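Local coordinates for hypothetical protein PA2218 (PDB 2HDW) that is uncharacterised but has an alpha/beta hydrolase fold and is probably a hydrolase, distantly related to the S15 family of X-Pro dipeptidyl-peptidases, at residues F105-Q111 with H274-S280; P248-L252 with Y263-M268. All blocks are in the same frame, centred on the assembly; numbering follows the deposited sequence.

Interaction 1 of 2, residues F105-Q111 with H274-S280; sequences FGAVKEQ and HPRAVNS
Glu-110 OE2 is gripped from opposite faces of its carboxylate by two cations: Arg-276 NH2 at 2.8 Å from across the contact and Lys-109 NZ at 2.7 Å from the neighbouring residue. The guanidinium offers its edge, yet reaches the oxygen from above the carboxylate, the two planes 82° apart. Water 2 bridges Glu-110 OE1 and Arg-276 NE. Glu-110 CB comes within 3.4 Å of His-274 CD2, and a bend at chi2 (76°) lays the carboxylate over the same face of the ring, the two planes 27° apart; the other face bears Pro-275 CD. Val-108 CG2 touches both the His-274 ring and the methyl of Ala-277. Asn-279 donates from its backbone N to Gly-106 O (2.9 Å) and from ND2 to Phe-105 O (3.0 Å). This joins the alpha/beta hydrolase core, at its loop between strand 96-102 and helix 112-122, to the insertion ahead of strand 309-314. Gln-111 OE1 accepts from Val-108 N; its NE2 bonds Gly-272 O and, weakly, Ser-280 OG, whose main partner is Tyr-267 O. Asp-57 takes Arg-276 NH2 and His-274 NE2; Asp-131 and Glu-137 pair with Lys-109. Interleaved acids and bases probably compensate one another, letting a largely buried junction carry several ionic groups.

Interaction 2 of 2, residues P248-L252 with Y263-M268; sequences PYNEL and YHDYYM
The His-264 imidazole lies between Leu-252 CD1 on one face and Met-268 CB on the other, with Asp-265 OD1 and Asn-250 O at its edge. Leu-252 CD1 makes a CH-pi contact, 3.8 Å from the His-264 ring centroid and 24° off the normal. The rim carbon His-264 CD2 comes 3.3 Å from Asn-250 O, a carbonyl oxygen buried here without a hydrogen-bonding partner in the model. In the ring plane, His-264 ND1 donates to Asp-265 OD1 (3.2 Å), fixing the rotation of the imidazole. With CG anti to its own backbone N (chi1 166°), the ring stands beside the loop and presents a face to Leu-252. The helix 258-267 that carries it is in the insertion between strands 197-201 and 309-314 of the alpha/beta hydrolase core, and the loop 248-252 leads up to that helix, so the contact packs this insertion against itself. Asn-250 sends its side chain between Tyr-263 and Tyr-267, its amide nearly parallel to the Tyr-267 ring (9° apart). Tyr-263 OH bonds to Tyr-204. Past the helix end, Met-268 CG lies 3.5 Å from Asn-250 O, and its CE methyl approaches Glu-251 OE2 at 3.9 Å.

From the N terminus, the chain passes through strand 96-102 into loop 105-111, the first side of interaction 1, and then helix 112-122. Interaction 2 comes much later: 248-252 meets 263-268 across only ten intervening residues, closing a short loop around the start of helix 258-267. Soon afterwards 274-280 returns to 105-111, so interaction 1 closes a far longer loop of 162 residues that holds interaction 2 entirely within it. Their centres are 11 Å apart and they touch: Ser-280 OG probably hydrogen-bonds Tyr-267 O at 2.8 Å. Interaction 2 folds the insertion ahead of strand 309-314 onto itself, and interaction 1 joins that insertion to the loop between strand 96-102 and helix 112-122.

Interaction 1 of 2, residues F105-Q111 with H274-S280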
loop_
_atom_site.group_PDB
_atom_site.type_symbol
_atom_site.label_atom_id
_atom_site.label_comp_id
_atom_site.label_asym_id
_atom_site.label_seq_id
_atom_site.Cartn_x
_atom_site.Cartn_y
_atom_site.Cartn_z
ATOM N N PHE A 105 -1.800 3.932 1.157
ATOM C CA PHE A 105 -1.571 4.869 0.059
ATOM C C PHE A 105 -1.226 6.221 0.690
ATOM O O PHE A 105 -2.057 6.826 1.361
ATOM C CB PHE A 105 -2.844 4.999 -0.784
ATOM C CG PHE A 105 -2.710 5.921 -1.957
ATOM C CD1 PHE A 105 -2.036 5.517 -3.109
ATOM C CD2 PHE A 105 -3.268 7.197 -1.919
ATOM C CE1 PHE A 105 -1.922 6.367 -4.202
ATOM C CE2 PHE A 105 -3.159 8.059 -3.007
ATOM C CZ PHE A 105 -2.483 7.644 -4.154
ATOM N N GLY A 106 -0.003 6.693 0.478
ATOM C CA GLY A 106 0.400 7.959 1.063
ATOM C C GLY A 106 1.196 7.735 2.338
ATOM O O GLY A 106 1.490 8.675 3.083
ATOM N N ALA A 107 1.542 6.478 2.590
ATOM C CA ALA A 107 2.321 6.111 3.766
ATOM C C ALA A 107 3.665 5.583 3.286
ATOM O O ALA A 107 3.823 5.255 2.108
ATOM C CB ALA A 107 1.591 5.036 4.565
ATOM N N VAL A 108 4.634 5.510 4.191
ATOM C CA VAL A 108 5.953 4.998 3.840
ATOM C C VAL A 108 6.229 3.685 4.565
ATOM O O VAL A 108 5.523 3.323 5.515
ATOM C CB VAL A 108 7.071 6.010 4.182
ATOM C CG1 VAL A 108 6.951 7.222 3.280
ATOM C CG2 VAL A 108 6.976 6.424 5.654
ATOM N N LYS A 109 7.267 2.989 4.116
ATOM C CA LYS A 109 7.653 1.702 4.677
ATOM C C LYS A 109 7.930 1.690 6.180
ATOM O O LYS A 109 7.863 0.636 6.807
ATOM C CB LYS A 109 8.878 1.164 3.932
ATOM C CG LYS A 109 10.132 2.027 4.082
ATOM C CD LYS A 109 11.222 1.574 3.118
ATOM C CE LYS A 109 12.541 2.314 3.347
ATOM N NZ LYS A 109 12.404 3.799 3.283
ATOM N N GLU A 110 8.252 2.840 6.762
ATOM C CA GLU A 110 8.531 2.878 8.195
ATOM C C GLU A 110 7.248 2.809 9.024
ATOM O O GLU A 110 7.290 2.655 10.246
ATOM C CB GLU A 110 9.318 4.142 8.560
ATOM C CG GLU A 110 10.732 4.208 7.970
ATOM C CD GLU A 110 10.751 4.567 6.490
ATOM O OE1 GLU A 110 9.695 4.958 5.941
ATOM O OE2 GLU A 110 11.833 4.477 5.873
ATOM N N GLN A 111 6.106 2.922 8.354
ATOM C CA GLN A 111 4.833 2.871 9.041
ATOM C C GLN A 111 4.229 1.459 8.995
ATOM O O GLN A 111 4.955 0.477 9.155
ATOM C CB GLN A 111 3.898 3.947 8.458
ATOM C CG GLN A 111 4.444 5.363 8.723
ATOM C CD GLN A 111 3.748 6.460 7.934
ATOM O OE1 GLN A 111 3.573 6.355 6.716
ATOM N NE2 GLN A 111 3.369 7.535 8.622
ATOM N N HIS A 274 5.585 9.840 10.564
ATOM C CA HIS A 274 6.890 9.723 9.929
ATOM C C HIS A 274 6.995 10.895 8.968
ATOM O O HIS A 274 6.152 11.065 8.088
ATOM C CB HIS A 274 7.093 8.405 9.189
ATOM C CG HIS A 274 8.519 8.189 8.794
ATOM N ND1 HIS A 274 9.126 8.907 7.786
ATOM C CD2 HIS A 274 9.491 7.424 9.346
ATOM C CE1 HIS A 274 10.409 8.598 7.737
ATOM N NE2 HIS A 274 10.656 7.700 8.674
ATOM N N PRO A 275 8.040 11.722 9.129
ATOM C CA PRO A 275 8.287 12.911 8.306
ATOM C C PRO A 275 8.252 12.786 6.787
ATOM O O PRO A 275 7.940 13.760 6.101
ATOM C CB PRO A 275 9.639 13.409 8.813
ATOM C CG PRO A 275 10.315 12.145 9.262
ATOM C CD PRO A 275 9.205 11.426 9.982
ATOM N N ARG A 276 8.567 11.612 6.251
ATOM C CA ARG A 276 8.566 11.454 4.801
ATOM C C ARG A 276 7.215 11.056 4.204
ATOM O O ARG A 276 7.030 11.118 2.991
ATOM C CB ARG A 276 9.647 10.448 4.375
ATOM C CG ARG A 276 11.071 10.929 4.666
ATOM C CD ARG A 276 12.108 10.082 3.932
ATOM N NE ARG A 276 12.186 8.711 4.427
ATOM C CZ ARG A 276 12.923 8.330 5.466
ATOM N NH1 ARG A 276 13.656 9.221 6.127
ATOM N NH2 ARG A 276 12.926 7.064 5.847
ATOM N N ALA A 277 6.263 10.681 5.049
ATOM C CA ALA A 277 4.948 10.265 4.557
ATOM C C ALA A 277 4.055 11.407 4.096
ATOM O O ALA A 277 3.976 12.457 4.745
ATOM C CB ALA A 277 4.218 9.453 5.628
ATOM N N VAL A 278 3.386 11.190 2.963
ATOM C CA VAL A 278 2.450 12.165 2.416
ATOM C C VAL A 278 1.357 12.421 3.454
ATOM O O VAL A 278 0.986 13.565 3.723
ATOM C CB VAL A 278 1.768 11.631 1.127
ATOM C CG1 VAL A 278 0.449 12.376 0.878
ATOM C CG2 VAL A 278 2.698 11.799 -0.061
ATOM N N ASN A 279 0.845 11.344 4.037
ATOM C CA ASN A 279 -0.224 11.464 5.013
ATOM C C ASN A 279 0.191 12.127 6.319
ATOM O O ASN A 279 -0.657 12.615 7.061
ATOM C CB ASN A 279 -0.844 10.089 5.274
ATOM C CG ASN A 279 -1.452 9.488 4.015
ATOM O OD1 ASN A 279 -1.819 10.218 3.091
ATOM N ND2 ASN A 279 -1.569 8.163 3.974
ATOM N N SER A 280 1.488 12.156 6.600
ATOM C CA SER A 280 1.964 12.785 7.828
ATOM C C SER A 280 2.297 14.264 7.643
ATOM O O SER A 280 3.455 14.665 7.737
ATOM C CB SER A 280 3.192 12.048 8.378
ATOM O OG SER A 280 2.834 10.812 8.983
HETATM O O HOH W 1 -2.854 9.654 0.599
HETATM O O HOH W 2 10.474 6.547 3.724
#

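Interaction 2 of 2, residues P248-L252 with Y263-M268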
loop_
_atom_site.group_PDB
_atom_site.type_symbol
_atom_site.label_atom_id
_atom_site.label_comp_id
_atom_site.label_asym_id
_atom_site.label_seq_id
_atom_site.Cartn_x
_atom_site.Cartn_y
_atom_site.Cartn_z
ATOM N N PRO A 248 -1.669 20.626 3.500
ATOM C CA PRO A 248 -1.165 19.569 4.389
ATOM C C PRO A 248 -2.230 18.538 4.762
ATOM O O PRO A 248 -3.364 18.891 5.087
ATOM C CB PRO A 248 -0.664 20.349 5.603
ATOM C CG PRO A 248 -0.162 21.613 4.980
ATOM C CD PRO A 248 -1.273 21.955 3.999
ATOM N N TYR A 249 -1.841 17.267 4.729
ATOM C CA TYR A 249 -2.735 16.154 5.034
ATOM C C TYR A 249 -2.913 15.835 6.519
ATOM O O TYR A 249 -1.972 15.932 7.315
ATOM C CB TYR A 249 -2.238 14.892 4.318
ATOM C CG TYR A 249 -2.688 14.750 2.878
ATOM C CD1 TYR A 249 -2.878 15.866 2.062
ATOM C CD2 TYR A 249 -2.916 13.488 2.328
ATOM C CE1 TYR A 249 -3.290 15.724 0.730
ATOM C CE2 TYR A 249 -3.323 13.335 1.010
ATOM C CZ TYR A 249 -3.509 14.455 0.215
ATOM O OH TYR A 249 -3.915 14.285 -1.089
ATOM N N ASN A 250 -4.132 15.435 6.864
ATOM C CA ASN A 250 -4.506 15.049 8.219
ATOM C C ASN A 250 -4.346 16.088 9.323
ATOM O O ASN A 250 -3.899 15.777 10.429
ATOM C CB ASN A 250 -3.776 13.760 8.600
ATOM C CG ASN A 250 -4.248 12.572 7.781
ATOM O OD1 ASN A 250 -3.456 11.896 7.122
ATOM N ND2 ASN A 250 -5.552 12.320 7.812
ATOM N N GLU A 251 -4.715 17.327 9.022
ATOM C CA GLU A 251 -4.661 18.390 10.015
ATOM C C GLU A 251 -6.121 18.643 10.375
ATOM O O GLU A 251 -6.944 18.906 9.500
ATOM C CB GLU A 251 -4.014 19.650 9.433
ATOM C CG GLU A 251 -2.612 19.402 8.889
ATOM C CD GLU A 251 -1.696 20.609 9.015
ATOM O OE1 GLU A 251 -2.091 21.717 8.582
ATOM O OE2 GLU A 251 -0.572 20.438 9.544
ATOM N N LEU A 252 -6.446 18.544 11.659
ATOM C CA LEU A 252 -7.822 18.728 12.094
ATOM C C LEU A 252 -8.202 20.189 12.334
ATOM O O LEU A 252 -7.462 20.944 12.957
ATOM C CB LEU A 252 -8.072 17.896 13.352
ATOM C CG LEU A 252 -7.771 16.400 13.185
ATOM C CD1 LEU A 252 -7.910 15.700 14.523
ATOM C CD2 LEU A 252 -8.720 15.790 12.158
ATOM N N TYR A 263 -7.371 8.914 11.512
ATOM C CA TYR A 263 -6.211 9.067 10.636
ATOM C C TYR A 263 -5.201 10.027 11.249
ATOM O O TYR A 263 -3.997 9.775 11.229
ATOM C CB TYR A 263 -6.627 9.590 9.259
ATOM C CG TYR A 263 -7.091 8.528 8.285
ATOM C CD1 TYR A 263 -6.378 7.341 8.123
ATOM C CD2 TYR A 263 -8.204 8.740 7.474
ATOM C CE1 TYR A 263 -6.762 6.389 7.168
ATOM C CE2 TYR A 263 -8.596 7.798 6.514
ATOM C CZ TYR A 263 -7.870 6.627 6.368
ATOM O OH TYR A 263 -8.244 5.705 5.414
ATOM N N HIS A 264 -5.697 11.138 11.782
ATOM C CA HIS A 264 -4.826 12.118 12.416
ATOM C C HIS A 264 -4.100 11.494 13.604
ATOM O O HIS A 264 -2.893 11.661 13.762
ATOM C CB HIS A 264 -5.632 13.325 12.908
ATOM C CG HIS A 264 -4.871 14.207 13.849
ATOM N ND1 HIS A 264 -4.627 13.859 15.160
ATOM C CD2 HIS A 264 -4.254 15.395 13.655
ATOM C CE1 HIS A 264 -3.891 14.795 15.733
ATOM N NE2 HIS A 264 -3.651 15.739 14.841
ATOM N N ASP A 265 -4.840 10.776 14.442
ATOM C CA ASP A 265 -4.240 10.157 15.618
ATOM C C ASP A 265 -3.141 9.170 15.269
ATOM O O ASP A 265 -2.271 8.885 16.087
ATOM C CB ASP A 265 -5.310 9.473 16.461
ATOM C CG ASP A 265 -6.249 10.467 17.111
ATOM O OD1 ASP A 265 -5.911 11.670 17.142
ATOM O OD2 ASP A 265 -7.317 10.050 17.591
ATOM N N TYR A 266 -3.176 8.644 14.052
ATOM C CA TYR A 266 -2.144 7.707 13.636
ATOM C C TYR A 266 -0.991 8.438 12.950
ATOM O O TYR A 266 0.168 8.348 13.371
ATOM C CB TYR A 266 -2.714 6.669 12.666
ATOM C CG TYR A 266 -1.651 5.737 12.129
ATOM C CD1 TYR A 266 -1.118 4.720 12.924
ATOM C CD2 TYR A 266 -1.125 5.914 10.850
ATOM C CE1 TYR A 266 -0.084 3.904 12.459
ATOM C CE2 TYR A 266 -0.090 5.111 10.377
ATOM C CZ TYR A 266 0.424 4.111 11.185
ATOM O OH TYR A 266 1.455 3.328 10.720
ATOM N N TYR A 267 -1.328 9.170 11.891
ATOM C CA TYR A 267 -0.344 9.890 11.088
ATOM C C TYR A 267 0.264 11.151 11.690
ATOM O O TYR A 267 1.353 11.561 11.290
ATOM C CB TYR A 267 -0.956 10.253 9.729
ATOM C CG TYR A 267 -1.163 9.087 8.786
ATOM C CD1 TYR A 267 -0.075 8.398 8.247
ATOM C CD2 TYR A 267 -2.450 8.683 8.416
ATOM C CE1 TYR A 267 -0.262 7.331 7.358
ATOM C CE2 TYR A 267 -2.648 7.619 7.531
ATOM C CZ TYR A 267 -1.550 6.949 7.006
ATOM O OH TYR A 267 -1.743 5.890 6.140
ATOM N N MET A 268 -0.415 11.772 12.645
ATOM C CA MET A 268 0.114 13.009 13.206
ATOM C C MET A 268 0.396 13.022 14.708
ATOM O O MET A 268 0.313 14.062 15.360
ATOM C CB MET A 268 -0.799 14.173 12.814
ATOM C CG MET A 268 -0.748 14.496 11.310
ATOM S SD MET A 268 0.857 15.118 10.777
ATOM C CE MET A 268 0.543 16.917 10.902
#